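7,8-dihydro-6-hydroxymethylpterin pyrophosphokinase-dihydropteroate synthase (Plasmodium falciparum, PDB 6JWS) probably catalyses two consecutive steps of folate biosynthesis, pyrophosphorylation of 6-hydroxymethyl-7,8-dihydropterin by ATP and condensation of the product with 4-aminobenzoate to dihydropteroate. Local coordinates at residues 42-47 against 185-190. The protein carries 1 engineered substitution. Numbering follows the deposited sequence.
Sequences EKYLGK and KYIEEL. With CA (calcium ion), chain L.
Tyr44 and Leu45, where helix 30-44 gives way to strand 46-57, meet Ile187 and Leu190 of helix 177-190, a worked example of one helix end packed against another helix in the HPPK part of the enzyme. Between residues 42-47 and 185-190 the contact is entirely apolar. In its tight part Tyr44, Leu45 and Ile187 are buried. Ile187 CG1 lies near the plane of the Tyr44 ring, at its edge, 4.0 Å from CD2. Chi1 of -73° sets CG1 there, and the extended chi2 of 162° carries Ile187 CD1 on to Leu45, 4.2 Å from Leu45 CD1. The phenol leaves this greasy patch at its far end, where Tyr44 OH is hydrogen-bonded to Glu93 O.

Leu190, nearer the surface, is the looser side: it touches through CD1 alone, obliquely, 3.9 Å from Tyr44 CE2. Away from helix 177-190, Glu42 O (2.2 Å), Glu42 OE1 (2.5 Å) and Gly46 O hold a calcium ion that Glu99 and two waters also bind. Glu42 OE2 turns instead to Ile48 N, which helps fix the carboxylate. Chemically, then, undirected packing holds the end of helix 30-44 against helix 177-190, whereas directional calcium bonds tie that helix's last turn to the start of strand 46-57.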
# COMPACT_ATOMS: atom_id res chain seq x y z
N GLU B 42 -43.05 -1.27 9.07
CA GLU B 42 -43.22 -0.15 9.99
C GLU B 42 -44.70 0.24 10.09
O GLU B 42 -45.15 0.65 11.15
CB GLU B 42 -42.57 1.13 9.45
CG GLU B 42 -41.35 1.63 10.20
CD GLU B 42 -41.38 1.83 11.71
OE1 GLU B 42 -42.44 2.21 12.27
OE2 GLU B 42 -40.32 1.63 12.33
N LYS B 43 -45.41 0.17 8.95
CA LYS B 43 -46.80 0.59 8.81
C LYS B 43 -47.74 -0.42 9.48
O LYS B 43 -48.57 -0.03 10.30
CB LYS B 43 -47.13 0.78 7.33
CG LYS B 43 -48.49 1.40 7.03
CD LYS B 43 -48.68 1.66 5.54
CE LYS B 43 -49.97 2.38 5.19
NZ LYS B 43 -50.17 3.59 6.02
N TYR B 44 -47.57 -1.71 9.17
CA TYR B 44 -48.57 -2.72 9.47
C TYR B 44 -48.20 -3.62 10.65
O TYR B 44 -49.05 -4.37 11.11
CB TYR B 44 -48.89 -3.57 8.23
CG TYR B 44 -49.58 -2.84 7.10
CD1 TYR B 44 -50.64 -1.97 7.34
CD2 TYR B 44 -49.21 -3.07 5.79
CE1 TYR B 44 -51.28 -1.31 6.29
CE2 TYR B 44 -49.84 -2.43 4.73
CZ TYR B 44 -50.88 -1.55 4.99
OH TYR B 44 -51.51 -0.93 3.94
N LEU B 45 -46.96 -3.57 11.15
CA LEU B 45 -46.54 -4.55 12.14
C LEU B 45 -46.11 -3.93 13.47
O LEU B 45 -46.22 -4.58 14.49
CB LEU B 45 -45.43 -5.44 11.58
CG LEU B 45 -45.85 -6.38 10.45
CD1 LEU B 45 -44.67 -7.26 10.03
CD2 LEU B 45 -47.03 -7.24 10.91
N GLY B 46 -45.57 -2.71 13.46
CA GLY B 46 -45.08 -2.14 14.70
C GLY B 46 -43.90 -1.19 14.47
O GLY B 46 -43.88 -0.41 13.52
N LYS B 47 -42.91 -1.26 15.36
CA LYS B 47 -41.77 -0.38 15.23
C LYS B 47 -40.47 -1.15 14.98
O LYS B 47 -40.06 -1.96 15.81
CB LYS B 47 -41.64 0.48 16.49
CG LYS B 47 -40.50 1.48 16.38
CD LYS B 47 -40.30 2.40 17.54
CE LYS B 47 -39.59 3.63 16.99
NZ LYS B 47 -38.69 4.20 18.01
N LYS B 185 -47.75 -12.30 4.95
CA LYS B 185 -48.22 -12.86 3.68
C LYS B 185 -49.02 -11.81 2.91
O LYS B 185 -48.88 -11.72 1.70
CB LYS B 185 -49.00 -14.16 3.90
CG LYS B 185 -48.17 -15.33 4.39
CD LYS B 185 -47.09 -15.75 3.41
CE LYS B 185 -46.08 -16.69 4.03
NZ LYS B 185 -45.15 -17.23 3.02
N TYR B 186 -49.81 -11.01 3.64
CA TYR B 186 -50.52 -9.90 3.03
C TYR B 186 -49.52 -8.92 2.41
O TYR B 186 -49.62 -8.62 1.22
CB TYR B 186 -51.49 -9.24 4.02
CG TYR B 186 -52.35 -8.16 3.41
CD1 TYR B 186 -53.37 -8.48 2.53
CD2 TYR B 186 -52.13 -6.82 3.70
CE1 TYR B 186 -54.16 -7.50 1.94
CE2 TYR B 186 -52.91 -5.83 3.13
CZ TYR B 186 -53.93 -6.17 2.24
OH TYR B 186 -54.70 -5.21 1.67
N ILE B 187 -48.55 -8.48 3.22
CA ILE B 187 -47.50 -7.57 2.77
C ILE B 187 -46.83 -8.10 1.50
O ILE B 187 -46.67 -7.36 0.54
CB ILE B 187 -46.49 -7.27 3.91
CG1 ILE B 187 -47.10 -6.36 4.97
CG2 ILE B 187 -45.19 -6.69 3.36
CD1 ILE B 187 -46.36 -6.38 6.29
N GLU B 188 -46.47 -9.39 1.48
CA GLU B 188 -45.80 -9.94 0.31
C GLU B 188 -46.68 -9.77 -0.92
O GLU B 188 -46.21 -9.31 -1.96
CB GLU B 188 -45.42 -11.42 0.47
CG GLU B 188 -44.33 -11.67 1.48
CD GLU B 188 -43.81 -13.10 1.60
OE1 GLU B 188 -43.78 -13.81 0.58
OE2 GLU B 188 -43.42 -13.48 2.71
N GLU B 189 -47.96 -10.16 -0.79
CA GLU B 189 -48.93 -10.12 -1.87
C GLU B 189 -49.10 -8.69 -2.37
O GLU B 189 -49.15 -8.47 -3.58
CB GLU B 189 -50.28 -10.71 -1.45
CG GLU B 189 -50.33 -12.23 -1.46
CD GLU B 189 -50.11 -12.89 -2.81
OE1 GLU B 189 -50.41 -12.26 -3.86
OE2 GLU B 189 -49.64 -14.06 -2.82
N LEU B 190 -49.15 -7.72 -1.44
CA LEU B 190 -49.29 -6.32 -1.81
C LEU B 190 -48.17 -5.92 -2.78
O LEU B 190 -48.39 -5.13 -3.69
CB LEU B 190 -49.24 -5.43 -0.57
CG LEU B 190 -50.56 -5.15 0.16
CD1 LEU B 190 -50.32 -4.17 1.29
CD2 LEU B 190 -51.62 -4.62 -0.79
CA CA L . -44.80 1.83 12.99
O HOH W 1 -44.60 1.81 15.12
O HOH W 2 -47.13 1.54 13.65